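Local coordinates for RNA pseudouridylate synthase domain-containing protein 1 (PDB 5VBB) that probably binds RNA and isomerises uridines in it to pseudouridine, as an enzyme of the RluA family, at residues Leu19-Ile29 with Thr39-Phe48. Residues are numbered along the deposited sequence; the frame is centred on the assembly and turned at random.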
ATOM      1  N   LEU A  19      -4.800   5.392 -16.981  1.00 46.01           N
ATOM      2  CA  LEU A  19      -3.702   6.177 -16.478  1.00 47.80           C
ATOM      3  C   LEU A  19      -3.421   5.631 -15.074  1.00 45.73           C
ATOM      4  O   LEU A  19      -4.361   5.454 -14.316  1.00 44.44           O
ATOM      5  CB  LEU A  19      -4.150   7.641 -16.429  1.00 50.09           C
ATOM      6  CG  LEU A  19      -3.297   8.645 -15.739  1.00 57.47           C
ATOM      7  CD1 LEU A  19      -1.901   8.634 -16.287  1.00 59.72           C
ATOM      8  CD2 LEU A  19      -3.883  10.019 -15.912  1.00 63.72           C
ATOM      9  N   VAL A  20      -2.166   5.348 -14.751  1.00 40.44           N
ATOM     10  CA  VAL A  20      -1.758   4.904 -13.402  1.00 38.04           C
ATOM     11  C   VAL A  20      -0.785   5.933 -12.884  1.00 41.52           C
ATOM     12  O   VAL A  20       0.260   6.168 -13.493  1.00 40.48           O
ATOM     13  CB  VAL A  20      -1.158   3.481 -13.295  1.00 39.58           C
ATOM     14  CG1 VAL A  20      -0.925   3.074 -11.836  1.00 38.82           C
ATOM     15  CG2 VAL A  20      -2.021   2.464 -13.995  1.00 38.83           C
ATOM     16  N   VAL A  21      -1.109   6.514 -11.733  1.00 37.53           N
ATOM     17  CA  VAL A  21      -0.241   7.495 -11.106  1.00 38.33           C
ATOM     18  C   VAL A  21       0.512   6.818  -9.990  1.00 38.94           C
ATOM     19  O   VAL A  21       0.074   5.783  -9.476  1.00 38.66           O
ATOM     20  CB  VAL A  21      -1.003   8.764 -10.599  1.00 42.71           C
ATOM     21  CG1 VAL A  21      -1.767   9.441 -11.735  1.00 44.39           C
ATOM     22  CG2 VAL A  21      -1.957   8.433  -9.462  1.00 42.06           C
ATOM     23  N   ASN A  22       1.629   7.413  -9.593  1.00 36.35           N
ATOM     24  CA  ASN A  22       2.389   7.014  -8.424  1.00 34.78           C
ATOM     25  C   ASN A  22       1.992   8.100  -7.401  1.00 39.03           C
ATOM     26  O   ASN A  22       2.543   9.194  -7.392  1.00 37.02           O
ATOM     27  CB  ASN A  22       3.886   6.986  -8.728  1.00 40.03           C
ATOM     28  CG  ASN A  22       4.734   6.606  -7.555  1.00 55.79           C
ATOM     29  OD1 ASN A  22       4.224   6.277  -6.492  1.00 43.90           O
ATOM     30  ND2 ASN A  22       6.040   6.623  -7.726  1.00 52.54           N
ATOM     31  N   LYS A  23       0.896   7.860  -6.694  1.00 36.47           N
ATOM     32  CA  LYS A  23       0.299   8.859  -5.813  1.00 36.25           C
ATOM     33  C   LYS A  23       1.279   9.257  -4.725  1.00 39.67           C
ATOM     34  O   LYS A  23       1.981   8.423  -4.191  1.00 37.64           O
ATOM     35  CB  LYS A  23      -1.016   8.343  -5.169  1.00 37.95           C
ATOM     36  CG  LYS A  23      -1.780   9.413  -4.375  1.00 45.43           C
ATOM     37  CD  LYS A  23      -3.011   8.845  -3.665  1.00 46.94           C
ATOM     38  CE  LYS A  23      -2.798   8.193  -2.326  1.00 40.01           C
ATOM     39  NZ  LYS A  23      -2.335   9.093  -1.255  1.00 37.62           N
ATOM     40  N   HIS A  24       1.320  10.525  -4.411  1.00 37.49           N
ATOM     41  CA  HIS A  24       2.235  11.028  -3.417  1.00 39.11           C
ATOM     42  C   HIS A  24       1.672  10.694  -2.031  1.00 41.95           C
ATOM     43  O   HIS A  24       0.443  10.575  -1.859  1.00 40.46           O
ATOM     44  CB  HIS A  24       2.378  12.543  -3.604  1.00 42.39           C
ATOM     45  CG  HIS A  24       3.573  13.144  -2.937  1.00 47.13           C
ATOM     46  ND1 HIS A  24       3.583  13.412  -1.577  1.00 49.99           N
ATOM     47  CD2 HIS A  24       4.744  13.557  -3.469  1.00 49.34           C
ATOM     48  CE1 HIS A  24       4.750  13.984  -1.328  1.00 49.52           C
ATOM     49  NE2 HIS A  24       5.485  14.083  -2.431  1.00 50.14           N
ATOM     50  N   TRP A  25       2.566  10.490  -1.061  1.00 38.58           N
ATOM     51  CA  TRP A  25       2.163  10.257   0.332  1.00 38.94           C
ATOM     52  C   TRP A  25       1.454  11.548   0.842  1.00 42.82           C
ATOM     53  O   TRP A  25       1.764  12.653   0.384  1.00 42.89           O
ATOM     54  CB  TRP A  25       3.366   9.899   1.242  1.00 38.67           C
ATOM     55  CG  TRP A  25       4.541  10.829   1.138  1.00 40.71           C
ATOM     56  CD1 TRP A  25       5.543  10.783   0.212  1.00 43.21           C
ATOM     57  CD2 TRP A  25       4.795  11.984   1.945  1.00 41.99           C
ATOM     58  NE1 TRP A  25       6.390  11.843   0.377  1.00 42.51           N
ATOM     59  CE2 TRP A  25       5.970  12.589   1.449  1.00 45.77           C
ATOM     60  CE3 TRP A  25       4.162  12.549   3.061  1.00 44.12           C
ATOM     61  CZ2 TRP A  25       6.533  13.726   2.037  1.00 46.58           C
ATOM     62  CZ3 TRP A  25       4.715  13.684   3.647  1.00 46.84           C
ATOM     63  CH2 TRP A  25       5.886  14.265   3.137  1.00 47.77           C
ATOM     64  N   ASP A  26       0.466  11.393   1.716  1.00 39.59           N
ATOM     65  CA  ASP A  26      -0.295  12.500   2.316  1.00 40.58           C
ATOM     66  C   ASP A  26      -0.956  13.367   1.255  1.00 47.49           C
ATOM     67  O   ASP A  26      -0.877  14.596   1.292  1.00 49.33           O
ATOM     68  CB  ASP A  26       0.542  13.352   3.286  1.00 42.58           C
ATOM     69  CG  ASP A  26       0.827  12.688   4.605  1.00 45.83           C
ATOM     70  OD1 ASP A  26       0.620  11.471   4.710  1.00 42.84           O
ATOM     71  OD2 ASP A  26       1.413  13.352   5.496  1.00 49.64           O
ATOM     72  N   VAL A  27      -1.644  12.708   0.325  1.00 43.26           N
ATOM     73  CA  VAL A  27      -2.451  13.357  -0.699  1.00 43.28           C
ATOM     74  C   VAL A  27      -3.759  12.587  -0.771  1.00 47.12           C
ATOM     75  O   VAL A  27      -3.750  11.388  -0.959  1.00 45.25           O
ATOM     76  CB  VAL A  27      -1.749  13.454  -2.073  1.00 47.39           C
ATOM     77  CG1 VAL A  27      -2.733  13.927  -3.143  1.00 48.31           C
ATOM     78  CG2 VAL A  27      -0.558  14.408  -1.994  1.00 47.63           C
ATOM     79  N   ARG A  28      -4.880  13.287  -0.658  1.00 46.80           N
ATOM     80  CA  ARG A  28      -6.211  12.703  -0.693  1.00 47.82           C
ATOM     81  C   ARG A  28      -6.738  12.561  -2.114  1.00 55.26           C
ATOM     82  O   ARG A  28      -6.509  13.435  -2.935  1.00 53.00           O
ATOM     83  CB  ARG A  28      -7.170  13.617   0.099  1.00 49.58           C
ATOM     84  CG  ARG A  28      -8.385  12.868   0.655  1.00 58.54           C
ATOM     85  CD  ARG A  28      -9.106  13.701   1.690  1.00 64.95           C
ATOM     86  NE  ARG A  28      -8.180  14.298   2.662  1.00 65.67           N
ATOM     87  CZ  ARG A  28      -7.650  13.676   3.713  1.00 71.92           C
ATOM     88  NH1 ARG A  28      -7.975  12.416   3.989  1.00 55.43           N
ATOM     89  NH2 ARG A  28      -6.819  14.322   4.522  1.00 67.48           N
ATOM     90  N   ILE A  29      -7.526  11.520  -2.375  1.00 57.31           N
ATOM     91  CA  ILE A  29      -8.128  11.331  -3.694  1.00 61.42           C
ATOM     92  C   ILE A  29      -9.264  12.365  -3.936  1.00 73.49           C
ATOM     93  O   ILE A  29      -9.181  13.192  -4.862  1.00 74.45           O
ATOM     94  CB  ILE A  29      -8.621   9.882  -3.859  1.00 64.16           C
ATOM     95  CG1 ILE A  29      -7.403   8.934  -3.934  1.00 63.84           C
ATOM     96  CG2 ILE A  29      -9.524   9.739  -5.103  1.00 66.97           C
ATOM     97  CD1 ILE A  29      -7.721   7.537  -4.181  1.00 70.69           C
ATOM     98  N   THR A  39      -5.546  17.718  -3.715  1.00 66.66           N
ATOM     99  CA  THR A  39      -6.038  16.358  -3.907  1.00 62.22           C
ATOM    100  C   THR A  39      -5.451  15.769  -5.183  1.00 59.85           C
ATOM    101  O   THR A  39      -4.912  16.514  -6.009  1.00 56.90           O
ATOM    102  CB  THR A  39      -7.557  16.325  -4.014  1.00 62.16           C
ATOM    103  OG1 THR A  39      -7.940  17.024  -5.209  1.00 59.97           O
ATOM    104  CG2 THR A  39      -8.242  16.883  -2.778  1.00 57.85           C
ATOM    105  N   LEU A  40      -5.632  14.446  -5.383  1.00 54.11           N
ATOM    106  CA  LEU A  40      -5.160  13.795  -6.615  1.00 52.91           C
ATOM    107  C   LEU A  40      -5.937  14.374  -7.820  1.00 57.00           C
ATOM    108  O   LEU A  40      -5.318  14.738  -8.817  1.00 56.14           O
ATOM    109  CB  LEU A  40      -5.253  12.258  -6.556  1.00 52.20           C
ATOM    110  CG  LEU A  40      -4.757  11.523  -7.799  1.00 57.72           C
ATOM    111  CD1 LEU A  40      -3.350  11.928  -8.202  1.00 58.20           C
ATOM    112  CD2 LEU A  40      -4.800  10.098  -7.590  1.00 60.37           C
ATOM    113  N   GLN A  41      -7.265  14.579  -7.669  1.00 54.52           N
ATOM    114  CA  GLN A  41      -8.101  15.200  -8.708  1.00 55.99           C
ATOM    115  C   GLN A  41      -7.517  16.537  -9.219  1.00 59.18           C
ATOM    116  O   GLN A  41      -7.453  16.750 -10.425  1.00 58.75           O
ATOM    117  CB  GLN A  41      -9.529  15.445  -8.174  1.00 58.64           C
ATOM    118  CG  GLN A  41     -10.364  14.175  -8.054  1.00 73.01           C
ATOM    119  CD  GLN A  41     -11.165  13.893  -9.310  1.00104.46           C
ATOM    120  OE1 GLN A  41     -10.692  14.088 -10.434  1.00100.28           O
ATOM    121  NE2 GLN A  41     -12.387  13.393  -9.153  1.00103.97           N
ATOM    122  N   LYS A  42      -7.093  17.429  -8.307  1.00 55.11           N
ATOM    123  CA  LYS A  42      -6.527  18.725  -8.696  1.00 55.42           C
ATOM    124  C   LYS A  42      -5.210  18.540  -9.454  1.00 55.66           C
ATOM    125  O   LYS A  42      -4.998  19.205 -10.459  1.00 55.53           O
ATOM    126  CB  LYS A  42      -6.332  19.660  -7.485  1.00 60.57           C
ATOM    127  CG  LYS A  42      -7.636  20.193  -6.907  1.00 80.37           C
ATOM    128  CD  LYS A  42      -7.382  21.233  -5.825  1.00 91.21           C
ATOM    129  CE  LYS A  42      -8.631  21.979  -5.420  1.00103.89           C
ATOM    130  NZ  LYS A  42      -8.318  23.239  -4.692  1.00112.43           N
ATOM    131  N   GLN A  43      -4.346  17.616  -9.008  1.00 50.46           N
ATOM    132  CA  GLN A  43      -3.091  17.325  -9.724  1.00 50.52           C
ATOM    133  C   GLN A  43      -3.404  16.854 -11.160  1.00 55.15           C
ATOM    134  O   GLN A  43      -2.774  17.307 -12.118  1.00 53.80           O
ATOM    135  CB  GLN A  43      -2.271  16.240  -9.002  1.00 50.13           C
ATOM    136  CG  GLN A  43      -1.709  16.693  -7.654  1.00 52.46           C
ATOM    137  CD  GLN A  43      -1.088  15.577  -6.849  1.00 57.04           C
ATOM    138  OE1 GLN A  43      -1.614  14.461  -6.766  1.00 51.94           O
ATOM    139  NE2 GLN A  43       0.041  15.845  -6.218  1.00 52.97           N
ATOM    140  N   LEU A  44      -4.412  15.969 -11.289  1.00 51.18           N
ATOM    141  CA  LEU A  44      -4.847  15.448 -12.582  1.00 50.56           C
ATOM    142  C   LEU A  44      -5.405  16.540 -13.461  1.00 59.13           C
ATOM    143  O   LEU A  44      -5.058  16.599 -14.643  1.00 59.81           O
ATOM    144  CB  LEU A  44      -5.875  14.334 -12.396  1.00 48.63           C
ATOM    145  CG  LEU A  44      -5.259  12.997 -11.988  1.00 49.61           C
ATOM    146  CD1 LEU A  44      -6.307  12.076 -11.363  1.00 48.96           C
ATOM    147  CD2 LEU A  44      -4.562  12.341 -13.160  1.00 48.27           C
ATOM    148  N   ARG A  45      -6.264  17.404 -12.890  1.00 58.13           N
ATOM    149  CA  ARG A  45      -6.814  18.546 -13.606  1.00 61.49           C
ATOM    150  C   ARG A  45      -5.679  19.475 -14.085  1.00 65.42           C
ATOM    151  O   ARG A  45      -5.721  19.972 -15.223  1.00 65.66           O
ATOM    152  CB  ARG A  45      -7.772  19.342 -12.712  1.00 66.47           C
ATOM    153  CG  ARG A  45      -9.138  18.684 -12.508  1.00 81.55           C
ATOM    154  CD  ARG A  45      -9.986  19.439 -11.486  1.00 96.59           C
ATOM    155  NE  ARG A  45      -9.823  20.897 -11.579  1.00111.47           N
ATOM    156  CZ  ARG A  45     -10.358  21.685 -12.514  1.00130.58           C
ATOM    157  NH1 ARG A  45     -11.121  21.169 -13.476  1.00120.56           N
ATOM    158  NH2 ARG A  45     -10.132  22.993 -12.498  1.00119.71           N
ATOM    159  N   TYR A  46      -4.670  19.704 -13.218  1.00 60.81           N
ATOM    160  CA  TYR A  46      -3.531  20.555 -13.575  1.00 61.98           C
ATOM    161  C   TYR A  46      -2.735  19.963 -14.769  1.00 64.51           C
ATOM    162  O   TYR A  46      -2.454  20.668 -15.724  1.00 63.36           O
ATOM    163  CB  TYR A  46      -2.621  20.764 -12.348  1.00 62.92           C
ATOM    164  CG  TYR A  46      -1.433  21.660 -12.615  1.00 66.01           C
ATOM    165  CD1 TYR A  46      -0.256  21.148 -13.149  1.00 67.36           C
ATOM    166  CD2 TYR A  46      -1.493  23.025 -12.355  1.00 68.54           C
ATOM    167  CE1 TYR A  46       0.825  21.975 -13.445  1.00 69.19           C
ATOM    168  CE2 TYR A  46      -0.419  23.864 -12.651  1.00 70.76           C
ATOM    169  CZ  TYR A  46       0.745  23.332 -13.183  1.00 79.13           C
ATOM    170  OH  TYR A  46       1.837  24.119 -13.470  1.00 82.98           O
ATOM    171  N   ARG A  47      -2.394  18.673 -14.704  1.00 59.22           N
ATOM    172  CA  ARG A  47      -1.608  17.982 -15.732  1.00 58.31           C
ATOM    173  C   ARG A  47      -2.388  17.696 -17.026  1.00 62.59           C
ATOM    174  O   ARG A  47      -1.802  17.765 -18.115  1.00 61.98           O
ATOM    175  CB  ARG A  47      -1.093  16.657 -15.139  1.00 58.53           C
ATOM    176  CG  ARG A  47      -0.279  15.760 -16.078  1.00 68.00           C
ATOM    177  CD  ARG A  47       1.035  16.344 -16.562  1.00 70.49           C
ATOM    178  NE  ARG A  47       1.686  15.425 -17.502  1.00 83.41           N
ATOM    179  CZ  ARG A  47       1.385  15.291 -18.797  1.00100.12           C
ATOM    180  NH1 ARG A  47       0.434  16.039 -19.351  1.00 97.08           N
ATOM    181  NH2 ARG A  47       2.038  14.410 -19.549  1.00 77.16           N
ATOM    182  N   PHE A  48      -3.680  17.315 -16.917  1.00 58.49           N
ATOM    183  CA  PHE A  48      -4.493  16.945 -18.079  1.00 58.51           C
ATOM    184  C   PHE A  48      -5.721  17.811 -18.207  1.00 62.34           C
ATOM    185  O   PHE A  48      -6.840  17.330 -18.048  1.00 63.46           O
ATOM    186  CB  PHE A  48      -4.877  15.452 -17.963  1.00 59.61           C
ATOM    187  CG  PHE A  48      -3.658  14.568 -17.888  1.00 60.06           C
ATOM    188  CD1 PHE A  48      -2.783  14.475 -18.961  1.00 64.32           C
ATOM    189  CD2 PHE A  48      -3.367  13.858 -16.736  1.00 62.31           C
ATOM    190  CE1 PHE A  48      -1.655  13.664 -18.893  1.00 64.93           C
ATOM    191  CE2 PHE A  48      -2.255  13.020 -16.680  1.00 65.01           C
ATOM    192  CZ  PHE A  48      -1.408  12.924 -17.762  1.00 64.01           C
TER
HETATM  193  O   HOH W   1       0.080  12.426  -6.208  1.00 36.57           O
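Lys23 brushes Leu40 CD2 with its CG, but its NZ turns from the helix and is gripped by four backbone carbonyls. Val27 O lies in plane at 2.7 Å from NZ; His24 O is at 3.2 Å, with NZ tilted 21° from its carbonyl plane. Thr70 O and Asp67 O are the others; Asp67 is the active-site residue by similarity. Leu40 N donates to Arg28 O at 2.8 Å, with an N-H...O angle of 154°. This bond ties the first turn of helix 40-47 to the loop after strand 18-23. Thr39 is the N-cap. Its OG1, turned between its own N and carbonyl carbon (chi1 65°), accepts from Lys42 N, while its CB sits 3.3 Å from Arg28 O. With an alanine here, Lys42 N is likely to lose its capping acceptor and the first turn to fray. Ile29 O is buried without a polar partner, against Thr39 CB and Gln41 CG. A water bridges the two segments, donating to Gln43 OE1 and accepting from His24 N. Gln43 NE2 is held by Ser5 O. The helix packs on one face of a four-stranded antiparallel sheet in the pseudouridine synthase domain, with Leu74 and Phe62 adding to the apolar layer. Val21 and Leu40 meet tip to tip, CG2 to CD2, at 3.8 Å. Leu19 and Leu44 slide past each other, their CD2 methyls 3.7 Å apart, and Leu19 CD2 approaches Phe48 CE2 obliquely at 3.5 Å.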